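Local coordinates for CPXV018 protein (Cowpox virus, PDB 4PDC) that probably acts as a secreted decoy ligand of the NK-cell receptor NKG2D, using a fold related to the MHC class I platform, at residues N9-G14 against T73-L78; G35-P40 against F54-F59; Y82-T87 against E132-H137. The protein carries 2 engineered substitutions. One frame throughout, in Å; residues are numbered along the deposited sequence.

Contact 1 of 3, residues N9-G14 against T73-L78; sequences NLEING and TPYEDL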
loop_
_atom_site.group_PDB
_atom_site.type_symbol
_atom_site.label_atom_id
_atom_site.label_comp_id
_atom_site.label_asym_id
_atom_site.label_seq_id
_atom_site.Cartn_x
_atom_site.Cartn_y
_atom_site.Cartn_z
ATOM N N ASN E 9 -0.087 -11.095 18.699
ATOM C CA ASN E 9 -0.760 -11.376 19.961
ATOM C C ASN E 9 -0.825 -10.149 20.856
ATOM O O ASN E 9 0.181 -9.471 21.074
ATOM C CB ASN E 9 -0.060 -12.512 20.703
ATOM C CG ASN E 9 -0.792 -12.915 21.966
ATOM O OD1 ASN E 9 -1.927 -13.383 21.912
ATOM N ND2 ASN E 9 -0.144 -12.739 23.110
ATOM N N LEU E 10 -2.027 -9.868 21.353
ATOM C CA LEU E 10 -2.241 -8.836 22.355
ATOM C C LEU E 10 -2.872 -9.480 23.583
ATOM O O LEU E 10 -4.022 -9.914 23.540
ATOM C CB LEU E 10 -3.133 -7.714 21.812
ATOM C CG LEU E 10 -3.449 -6.580 22.792
ATOM C CD1 LEU E 10 -2.188 -5.859 23.226
ATOM C CD2 LEU E 10 -4.433 -5.594 22.177
ATOM N N GLU E 11 -2.104 -9.557 24.667
ATOM C CA GLU E 11 -2.572 -10.173 25.906
ATOM C C GLU E 11 -2.827 -9.116 26.971
ATOM O O GLU E 11 -1.905 -8.424 27.394
ATOM C CB GLU E 11 -1.552 -11.194 26.421
ATOM C CG GLU E 11 -2.021 -11.976 27.651
ATOM C CD GLU E 11 -0.977 -12.956 28.163
ATOM O OE1 GLU E 11 0.217 -12.592 28.207
ATOM O OE2 GLU E 11 -1.352 -14.093 28.520
ATOM N N ILE E 12 -4.087 -8.992 27.385
ATOM C CA ILE E 12 -4.468 -8.103 28.478
ATOM C C ILE E 12 -4.835 -8.931 29.701
ATOM O O ILE E 12 -5.922 -9.503 29.767
ATOM C CB ILE E 12 -5.661 -7.197 28.104
ATOM C CG1 ILE E 12 -5.355 -6.397 26.837
ATOM C CG2 ILE E 12 -6.002 -6.254 29.253
ATOM C CD1 ILE E 12 -5.871 -7.042 25.574
ATOM N N ASN E 13 -3.913 -8.997 30.655
ATOM C CA ASN E 13 -4.120 -9.719 31.904
ATOM C C ASN E 13 -4.132 -8.728 33.056
ATOM O O ASN E 13 -3.083 -8.339 33.563
ATOM C CB ASN E 13 -3.026 -10.774 32.104
ATOM C CG ASN E 13 -3.308 -11.703 33.274
ATOM O OD1 ASN E 13 -3.966 -11.327 34.246
ATOM N ND2 ASN E 13 -2.805 -12.931 33.185
ATOM N N GLY E 14 -5.323 -8.310 33.463
ATOM C CA GLY E 14 -5.448 -7.323 34.516
ATOM C C GLY E 14 -4.894 -5.983 34.073
ATOM O O GLY E 14 -5.338 -5.425 33.069
ATOM N N THR E 73 -13.708 -7.115 32.399
ATOM C CA THR E 73 -13.223 -8.465 32.137
ATOM C C THR E 73 -11.721 -8.534 32.415
ATOM O O THR E 73 -10.940 -7.873 31.733
ATOM C CB THR E 73 -13.501 -8.885 30.677
ATOM O OG1 THR E 73 -14.899 -8.732 30.386
ATOM C CG2 THR E 73 -13.087 -10.332 30.437
ATOM N N PRO E 74 -11.308 -9.340 33.412
ATOM C CA PRO E 74 -9.912 -9.288 33.870
ATOM C C PRO E 74 -8.886 -9.845 32.883
ATOM O O PRO E 74 -7.723 -9.452 32.959
ATOM C CB PRO E 74 -9.935 -10.138 35.145
ATOM C CG PRO E 74 -11.039 -11.096 34.936
ATOM C CD PRO E 74 -12.084 -10.363 34.138
ATOM N N TYR E 75 -9.298 -10.736 31.984
ATOM C CA TYR E 75 -8.359 -11.343 31.042
ATOM C C TYR E 75 -8.911 -11.386 29.623
ATOM O O TYR E 75 -10.016 -11.877 29.387
ATOM C CB TYR E 75 -7.991 -12.759 31.494
ATOM C CG TYR E 75 -6.854 -13.373 30.706
ATOM C CD1 TYR E 75 -7.098 -14.096 29.544
ATOM C CD2 TYR E 75 -5.539 -13.225 31.120
ATOM C CE1 TYR E 75 -6.060 -14.660 28.821
ATOM C CE2 TYR E 75 -4.494 -13.783 30.403
ATOM C CZ TYR E 75 -4.762 -14.500 29.254
ATOM O OH TYR E 75 -3.726 -15.055 28.538
ATOM N N GLU E 76 -8.121 -10.869 28.684
ATOM C CA GLU E 76 -8.435 -10.949 27.263
ATOM C C GLU E 76 -7.164 -11.207 26.469
ATOM O O GLU E 76 -6.211 -10.431 26.541
ATOM C CB GLU E 76 -9.104 -9.665 26.761
ATOM C CG GLU E 76 -10.562 -9.529 27.140
ATOM C CD GLU E 76 -11.308 -8.542 26.258
ATOM O OE1 GLU E 76 -10.796 -7.421 26.040
ATOM O OE2 GLU E 76 -12.409 -8.895 25.777
ATOM N N ASP E 77 -7.163 -12.308 25.723
ATOM C CA ASP E 77 -6.062 -12.653 24.838
ATOM C C ASP E 77 -6.551 -12.651 23.399
ATOM O O ASP E 77 -7.450 -13.406 23.037
ATOM C CB ASP E 77 -5.478 -14.018 25.200
ATOM C CG ASP E 77 -4.227 -14.339 24.414
ATOM O OD1 ASP E 77 -3.175 -13.732 24.703
ATOM O OD2 ASP E 77 -4.292 -15.195 23.508
ATOM N N LEU E 78 -5.952 -11.791 22.586
ATOM C CA LEU E 78 -6.341 -11.645 21.192
ATOM C C LEU E 78 -5.193 -12.066 20.292
ATOM O O LEU E 78 -4.064 -11.619 20.477
ATOM C CB LEU E 78 -6.746 -10.200 20.900
ATOM C CG LEU E 78 -7.987 -9.711 21.644
ATOM C CD1 LEU E 78 -8.064 -8.201 21.603
ATOM C CD2 LEU E 78 -9.237 -10.324 21.025
HETATM O O HOH W 1 -6.606 -12.017 34.726
#
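The ring of Tyr75 is met at its edge by two side chains of the facing strand, Asn13 beside the CD2 and CE2 carbons and Glu11 at the hydroxyl. The Asn13 amide brings CG into the ring plane, yet stands almost upright to it, the two planes being 85° apart; its ND2 lies 3.4 Å from Tyr75 CE2. At the far end of the ring, Tyr75 OH donates a short 2.6 Å hydrogen bond to Glu11 OE2, which takes it on the lone pair turned away from the other carboxylate oxygen. Glu11 gets there with CG opposite its backbone N (chi1 -175°) and the chain extended beyond, which carries the carboxylate along to the hydroxyl; its plane stands steeply to the ring. Asp77 borders the same group: its OD1 is 3.5 Å from Glu11 CB and 4.2 Å from Glu11 OE2, a proximity of like charges that the tyrosine hydroxyl would probably ease.

These side chains share one face of an antiparallel strand pair. Leu10–Leu78 and Ile12–Glu76 are its hydrogen-bonded pairs, closed for instance by Ile12 N to Glu76 O at 2.7 Å, and Gly14 N continues the pattern to Pro74 O at 2.7 Å. A water joins the turn end, giving Asn13 OD1 a 2.8 Å bond and Pro74 O a weak one. On the other face, Ile12 CD1 rests 3.5 Å from Glu76 O, while the Glu76 carboxylate is held by Tyr99 and Asn113.

Strands 2-13 and 75-87 are thus joined in the middle of the sheet. Strand 16-25 flanks the first through His18 and Thr20, Asn100 meets the backbone of Asp77, and Trp117 of helix 113-126 packs with Phe66 against Leu10 and Leu78.

Contact 2 of 3, residues G35-P40 against F54-F59; sequences GKDIRP and FYKNVF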
loop_
_atom_site.group_PDB
_atom_site.type_symbol
_atom_site.label_atom_id
_atom_site.label_comp_id
_atom_site.label_asym_id
_atom_site.label_seq_id
_atom_site.Cartn_x
_atom_site.Cartn_y
_atom_site.Cartn_z
ATOM N N GLY E 35 6.762 -5.517 21.296
ATOM C CA GLY E 35 5.935 -4.349 21.533
ATOM C C GLY E 35 6.733 -3.069 21.395
ATOM O O GLY E 35 6.179 -2.018 21.072
ATOM N N LYS E 36 8.037 -3.164 21.632
ATOM C CA LYS E 36 8.936 -2.017 21.549
ATOM C C LYS E 36 10.011 -2.241 20.492
ATOM O O LYS E 36 10.132 -1.470 19.542
ATOM C CB LYS E 36 9.591 -1.754 22.908
ATOM C CG LYS E 36 10.623 -0.629 22.907
ATOM C CD LYS E 36 11.318 -0.511 24.254
ATOM C CE LYS E 36 12.400 0.558 24.224
ATOM N NZ LYS E 36 13.242 0.545 25.455
ATOM N N ASP E 37 10.791 -3.302 20.673
ATOM C CA ASP E 37 11.927 -3.580 19.806
ATOM C C ASP E 37 11.689 -4.798 18.927
ATOM O O ASP E 37 10.964 -5.720 19.299
ATOM C CB ASP E 37 13.190 -3.786 20.642
ATOM C CG ASP E 37 13.581 -2.544 21.421
ATOM O OD1 ASP E 37 14.129 -1.604 20.807
ATOM O OD2 ASP E 37 13.342 -2.508 22.647
ATOM N N ILE E 38 12.302 -4.779 17.750
ATOM C CA ILE E 38 12.273 -5.913 16.842
ATOM C C ILE E 38 13.666 -6.514 16.821
ATOM O O ILE E 38 14.649 -5.812 17.049
ATOM C CB ILE E 38 11.835 -5.494 15.423
ATOM C CG1 ILE E 38 11.452 -6.718 14.591
ATOM C CG2 ILE E 38 12.929 -4.684 14.734
ATOM C CD1 ILE E 38 10.599 -6.376 13.388
ATOM N N ARG E 39 13.761 -7.810 16.555
ATOM C CA ARG E 39 15.068 -8.451 16.514
ATOM C C ARG E 39 15.076 -9.714 15.662
ATOM O O ARG E 39 14.077 -10.432 15.592
ATOM C CB ARG E 39 15.538 -8.781 17.932
ATOM C CG ARG E 39 14.729 -9.846 18.635
ATOM C CD ARG E 39 15.218 -10.057 20.062
ATOM N NE ARG E 39 14.576 -11.208 20.693
ATOM C CZ ARG E 39 15.051 -12.450 20.665
ATOM N NH1 ARG E 39 16.190 -12.728 20.038
ATOM N NH2 ARG E 39 14.385 -13.424 21.269
ATOM N N PRO E 40 16.213 -9.992 15.008
ATOM C CA PRO E 40 16.336 -11.249 14.269
ATOM C C PRO E 40 16.487 -12.433 15.219
ATOM O O PRO E 40 17.042 -12.269 16.304
ATOM C CB PRO E 40 17.599 -11.037 13.428
ATOM C CG PRO E 40 18.416 -10.080 14.222
ATOM C CD PRO E 40 17.439 -9.176 14.921
ATOM N N PHE E 54 11.090 -2.099 8.424
ATOM C CA PHE E 54 9.755 -2.057 7.840
ATOM C C PHE E 54 8.744 -2.703 8.787
ATOM O O PHE E 54 7.710 -2.113 9.097
ATOM C CB PHE E 54 9.749 -2.760 6.478
ATOM C CG PHE E 54 8.405 -2.779 5.802
ATOM C CD1 PHE E 54 7.953 -1.678 5.096
ATOM C CD2 PHE E 54 7.604 -3.905 5.855
ATOM C CE1 PHE E 54 6.722 -1.695 4.465
ATOM C CE2 PHE E 54 6.370 -3.928 5.226
ATOM C CZ PHE E 54 5.930 -2.820 4.532
ATOM N N TYR E 55 9.056 -3.908 9.255
ATOM C CA TYR E 55 8.160 -4.629 10.150
ATOM C C TYR E 55 8.014 -3.916 11.490
ATOM O O TYR E 55 6.940 -3.943 12.093
ATOM C CB TYR E 55 8.653 -6.062 10.380
ATOM C CG TYR E 55 8.570 -6.968 9.161
ATOM C CD1 TYR E 55 7.585 -6.791 8.193
ATOM C CD2 TYR E 55 9.481 -8.004 8.985
ATOM C CE1 TYR E 55 7.517 -7.623 7.078
ATOM C CE2 TYR E 55 9.419 -8.838 7.881
ATOM C CZ TYR E 55 8.439 -8.641 6.931
ATOM O OH TYR E 55 8.391 -9.467 5.837
ATOM N N LYS E 56 9.085 -3.291 11.968
ATOM C CA LYS E 56 9.010 -2.573 13.239
ATOM C C LYS E 56 7.918 -1.511 13.163
ATOM O O LYS E 56 7.152 -1.330 14.105
ATOM C CB LYS E 56 10.352 -1.935 13.598
ATOM C CG LYS E 56 10.363 -1.275 14.976
ATOM C CD LYS E 56 11.738 -0.727 15.324
ATOM C CE LYS E 56 11.768 -0.137 16.727
ATOM N NZ LYS E 56 13.135 0.331 17.104
ATOM N N ASN E 57 7.835 -0.831 12.025
ATOM C CA ASN E 57 6.815 0.186 11.826
ATOM C C ASN E 57 5.421 -0.413 11.656
ATOM O O ASN E 57 4.469 0.039 12.288
ATOM C CB ASN E 57 7.156 1.047 10.607
ATOM C CG ASN E 57 8.301 2.005 10.873
ATOM O OD1 ASN E 57 8.444 2.526 11.981
ATOM N ND2 ASN E 57 9.123 2.246 9.858
ATOM N N VAL E 58 5.303 -1.420 10.798
ATOM C CA VAL E 58 4.020 -2.069 10.572
ATOM C C VAL E 58 3.485 -2.697 11.855
ATOM O O VAL E 58 2.292 -2.624 12.134
ATOM C CB VAL E 58 4.122 -3.154 9.480
ATOM C CG1 VAL E 58 2.825 -3.951 9.378
ATOM C CG2 VAL E 58 4.454 -2.518 8.142
ATOM N N PHE E 59 4.364 -3.326 12.628
ATOM C CA PHE E 59 3.937 -4.005 13.845
ATOM C C PHE E 59 3.507 -2.997 14.911
ATOM O O PHE E 59 2.454 -3.156 15.530
ATOM C CB PHE E 59 5.049 -4.915 14.381
ATOM C CG PHE E 59 5.384 -6.077 13.475
ATOM C CD1 PHE E 59 4.636 -6.336 12.332
ATOM C CD2 PHE E 59 6.453 -6.912 13.767
ATOM C CE1 PHE E 59 4.949 -7.401 11.500
ATOM C CE2 PHE E 59 6.771 -7.982 12.935
ATOM C CZ PHE E 59 6.018 -8.224 11.804
HETATM O O HOH W 2 14.220 -2.588 17.598
#
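Tyr55 meets Ile38 through its CB, which lies 3.6 Å from Ile38 CD1. The phenol itself leads away from this contact, and its hydroxyl is directed to His137 while its ring packs edge-to-face with Phe6. The meeting is therefore one of methyl against methylene at the root of the aromatic side chain.

Lys56, next along the helix, gives the larger part of the helical surface. Ile38 CD1 reaches its backbone N at 3.7 Å, and Ile38 CG2 lies 3.9 Å from Lys56 CB and a little farther from CD, so both branches of the isoleucine are used. Its first torsion (chi1 -165°) turns CG1 away from its own N and carries CD1 in over the helix backbone, leaving the CG2 methyl against the start of the lysine chain. The fully extended lysine chain then crosses to the turn before strand 38-40, where Lys56 CE passes 3.5 Å from Lys36 O. At the end of the chain Lys56 NZ donates to a water at 3.2 Å; the same water accepts from Ile38 N at 2.9 Å and gives Asp37 OD1 a weak bond.

Phe59 follows one helical turn after Tyr55, its N bonded to Tyr55 O. Its ring has Tyr55 CB over one face, near the rim, and Ile38 CD1 obliquely placed 4.2 Å from Phe59 CE2. Phe8, Val21 and Val23 surround it from the sheet, and Ile31 and Phe33 adjoin Ile38.

The chemistry thus divides in two: the isoleucine plugs an apolar seam between an edge strand and helix 51-64, whereas outside it lysine and aspartate stay beyond salt-bridge distance and communicate through water. Their attraction probably contributes, but no direct hydrogen bond joins the segments, so side-chain packing carries most of the contact.

Contact 3 of 3, residues Y82-T87 against E132-H137; sequences YECDYT and EDCIMH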
loop_
_atom_site.group_PDB
_atom_site.type_symbol
_atom_site.label_atom_id
_atom_site.label_comp_id
_atom_site.label_asym_id
_atom_site.label_seq_id
_atom_site.Cartn_x
_atom_site.Cartn_y
_atom_site.Cartn_z
ATOM N N TYR E 82 -1.630 -14.369 10.252
ATOM C CA TYR E 82 -1.677 -14.107 8.819
ATOM C C TYR E 82 -0.512 -14.793 8.121
ATOM O O TYR E 82 0.649 -14.597 8.491
ATOM C CB TYR E 82 -1.653 -12.604 8.525
ATOM C CG TYR E 82 -1.723 -12.319 7.045
ATOM C CD1 TYR E 82 -2.938 -12.339 6.374
ATOM C CD2 TYR E 82 -0.574 -12.056 6.311
ATOM C CE1 TYR E 82 -3.010 -12.094 5.017
ATOM C CE2 TYR E 82 -0.637 -11.811 4.953
ATOM C CZ TYR E 82 -1.855 -11.830 4.312
ATOM O OH TYR E 82 -1.926 -11.589 2.957
ATOM N N GLU E 83 -0.834 -15.595 7.110
ATOM C CA GLU E 83 0.160 -16.399 6.413
ATOM C C GLU E 83 -0.034 -16.318 4.911
ATOM O O GLU E 83 -1.148 -16.481 4.421
ATOM C CB GLU E 83 0.074 -17.859 6.864
ATOM C CG GLU E 83 1.094 -18.779 6.219
ATOM C CD GLU E 83 0.828 -20.239 6.527
ATOM O OE1 GLU E 83 0.068 -20.868 5.764
ATOM O OE2 GLU E 83 1.371 -20.752 7.529
ATOM N N CYS E 84 1.052 -16.058 4.185
ATOM C CA CYS E 84 1.032 -16.173 2.734
ATOM C C CYS E 84 1.900 -17.364 2.342
ATOM O O CYS E 84 2.870 -17.700 3.028
ATOM C CB CYS E 84 1.498 -14.879 2.054
ATOM S SG CYS E 84 3.232 -14.405 2.266
ATOM N N ASP E 85 1.522 -18.008 1.244
ATOM C CA ASP E 85 2.141 -19.250 0.808
ATOM C C ASP E 85 2.467 -19.157 -0.676
ATOM O O ASP E 85 1.593 -18.849 -1.485
ATOM C CB ASP E 85 1.201 -20.426 1.087
ATOM C CG ASP E 85 1.789 -21.767 0.680
ATOM O OD1 ASP E 85 1.972 -22.004 -0.534
ATOM O OD2 ASP E 85 2.044 -22.593 1.580
ATOM N N TYR E 86 3.728 -19.401 -1.023
ATOM C CA TYR E 86 4.149 -19.422 -2.421
ATOM C C TYR E 86 4.612 -20.825 -2.794
ATOM O O TYR E 86 5.701 -21.263 -2.413
ATOM C CB TYR E 86 5.256 -18.402 -2.673
ATOM C CG TYR E 86 5.430 -18.048 -4.131
ATOM C CD1 TYR E 86 4.385 -17.502 -4.858
ATOM C CD2 TYR E 86 6.644 -18.247 -4.775
ATOM C CE1 TYR E 86 4.535 -17.169 -6.186
ATOM C CE2 TYR E 86 6.804 -17.914 -6.105
ATOM C CZ TYR E 86 5.746 -17.372 -6.803
ATOM O OH TYR E 86 5.891 -17.041 -8.131
ATOM N N THR E 87 3.756 -21.518 -3.538
ATOM C CA THR E 87 3.960 -22.914 -3.900
ATOM C C THR E 87 3.546 -23.102 -5.352
ATOM O O THR E 87 2.423 -22.763 -5.726
ATOM C CB THR E 87 3.134 -23.862 -2.995
ATOM O OG1 THR E 87 3.469 -23.634 -1.619
ATOM C CG2 THR E 87 3.402 -25.319 -3.338
ATOM N N GLU E 132 0.238 -9.300 -1.842
ATOM C CA GLU E 132 1.291 -9.326 -2.845
ATOM C C GLU E 132 2.641 -8.973 -2.219
ATOM O O GLU E 132 3.662 -9.566 -2.563
ATOM C CB GLU E 132 0.963 -8.374 -3.992
ATOM C CG GLU E 132 1.864 -8.550 -5.201
ATOM C CD GLU E 132 1.423 -7.721 -6.391
ATOM O OE1 GLU E 132 0.526 -6.863 -6.229
ATOM O OE2 GLU E 132 1.973 -7.938 -7.493
ATOM N N ASP E 133 2.638 -8.012 -1.298
ATOM C CA ASP E 133 3.845 -7.662 -0.557
ATOM C C ASP E 133 4.376 -8.860 0.230
ATOM O O ASP E 133 5.575 -9.131 0.226
ATOM C CB ASP E 133 3.581 -6.495 0.403
ATOM C CG ASP E 133 3.152 -5.228 -0.313
ATOM O OD1 ASP E 133 3.560 -5.026 -1.477
ATOM O OD2 ASP E 133 2.408 -4.426 0.299
ATOM N N CYS E 134 3.478 -9.571 0.904
ATOM C CA CYS E 134 3.865 -10.714 1.721
ATOM C C CYS E 134 4.548 -11.783 0.873
ATOM O O CYS E 134 5.536 -12.382 1.295
ATOM C CB CYS E 134 2.643 -11.302 2.433
ATOM S SG CYS E 134 2.993 -12.750 3.461
ATOM N N ILE E 135 4.029 -12.004 -0.330
ATOM C CA ILE E 135 4.601 -12.990 -1.242
ATOM C C ILE E 135 5.982 -12.543 -1.719
ATOM O O ILE E 135 6.907 -13.348 -1.820
ATOM C CB ILE E 135 3.684 -13.223 -2.468
ATOM C CG1 ILE E 135 2.341 -13.826 -2.034
ATOM C CG2 ILE E 135 4.371 -14.115 -3.508
ATOM C CD1 ILE E 135 2.419 -15.261 -1.542
ATOM N N MET E 136 6.120 -11.258 -2.027
ATOM C CA MET E 136 7.394 -10.742 -2.510
ATOM C C MET E 136 8.432 -10.729 -1.387
ATOM O O MET E 136 9.611 -11.006 -1.625
ATOM C CB MET E 136 7.213 -9.346 -3.107
ATOM C CG MET E 136 6.374 -9.348 -4.378
ATOM S SD MET E 136 7.145 -10.268 -5.723
ATOM C CE MET E 136 8.393 -9.095 -6.243
ATOM N N HIS E 137 7.999 -10.417 -0.168
ATOM C CA HIS E 137 8.884 -10.523 0.991
ATOM C C HIS E 137 9.302 -11.974 1.203
ATOM O O HIS E 137 10.472 -12.265 1.460
ATOM C CB HIS E 137 8.215 -9.992 2.260
ATOM C CG HIS E 137 8.110 -8.501 2.314
ATOM N ND1 HIS E 137 8.129 -7.798 3.500
ATOM C CD2 HIS E 137 7.978 -7.577 1.332
ATOM C CE1 HIS E 137 8.016 -6.508 3.247
ATOM N NE2 HIS E 137 7.922 -6.347 1.938
#
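A disulfide from the sheet floor to an overlying helix, recalling the strand-to-helix bridge of the alpha2 domain in MHC class I molecules, joins Cys84 of strand 75-87 to Cys134 of helix 131-146. The two SG atoms are 2.1 Å apart, with a C-S-S-C torsion of -84°, close to the relaxed right angle and of left-handed sense. The cysteines reach one another differently: Cys84 points its SG between backbone N and carbonyl carbon (chi1 67°), whereas Cys134 swings its SG to the far side of CB from its own N and stretches down from the helix. The bond spans axes that approach to 8.0 Å and cross at -59°.

Packing flanks the bridge along the strand. Cys134 SG lies 4.0 Å from Tyr82 CE2, oblique to the ring, in a sulfur-aromatic contact. Farther on, Ile135 divides its branches: CD1 descends to the strand, 3.7 Å from Cys84 CB and equally near Asp85 O, while CG2 lies 3.6 Å from Tyr86 CD1. These two side chains cross at about a right angle, and the methyl stands oblique to the ring. No hydrogen bond passes between the segments, leaving one covalent link set among apolar contacts in a buried interface.

Helix 131-146 also meets other chains: Asp133 pairs with a basic side chain of one neighbouring chain and an aromatic side chain of another, so the disulfide fastens to the sheet a helix that faces another protein, probably NKG2D. Strands 2-13 and 90-99 pair with strand 75-87 on its two edges, contributing Leu4 and Phe93 next to Cys84. Leu125 and Lys126 of helix 113-126 border Tyr82, and Leu138 and Arg139 extend the helical side of Tyr86.

All three contacts belong to one antiparallel sheet and the helices lying on it. Contact 1 joins two central strands; contact 3 uses the same strand 75-87 some 29 Å away by centres, on the opposite side of the chain's centre. Contact 2, at edge strand 38-40, closes within the sequence interval spanned by contact 1, and contact 3 follows both. Contacts 2 and 3 have centres about 18 Å apart yet touch, since Tyr55 OH lies 2.9 Å from His137 ND1, a probable hydrogen bond between helices 51-64 and 131-146. Together they hold both helices to the sheet, consistent with an MHC class I-like platform that probably presents helix 131-146 to its partner.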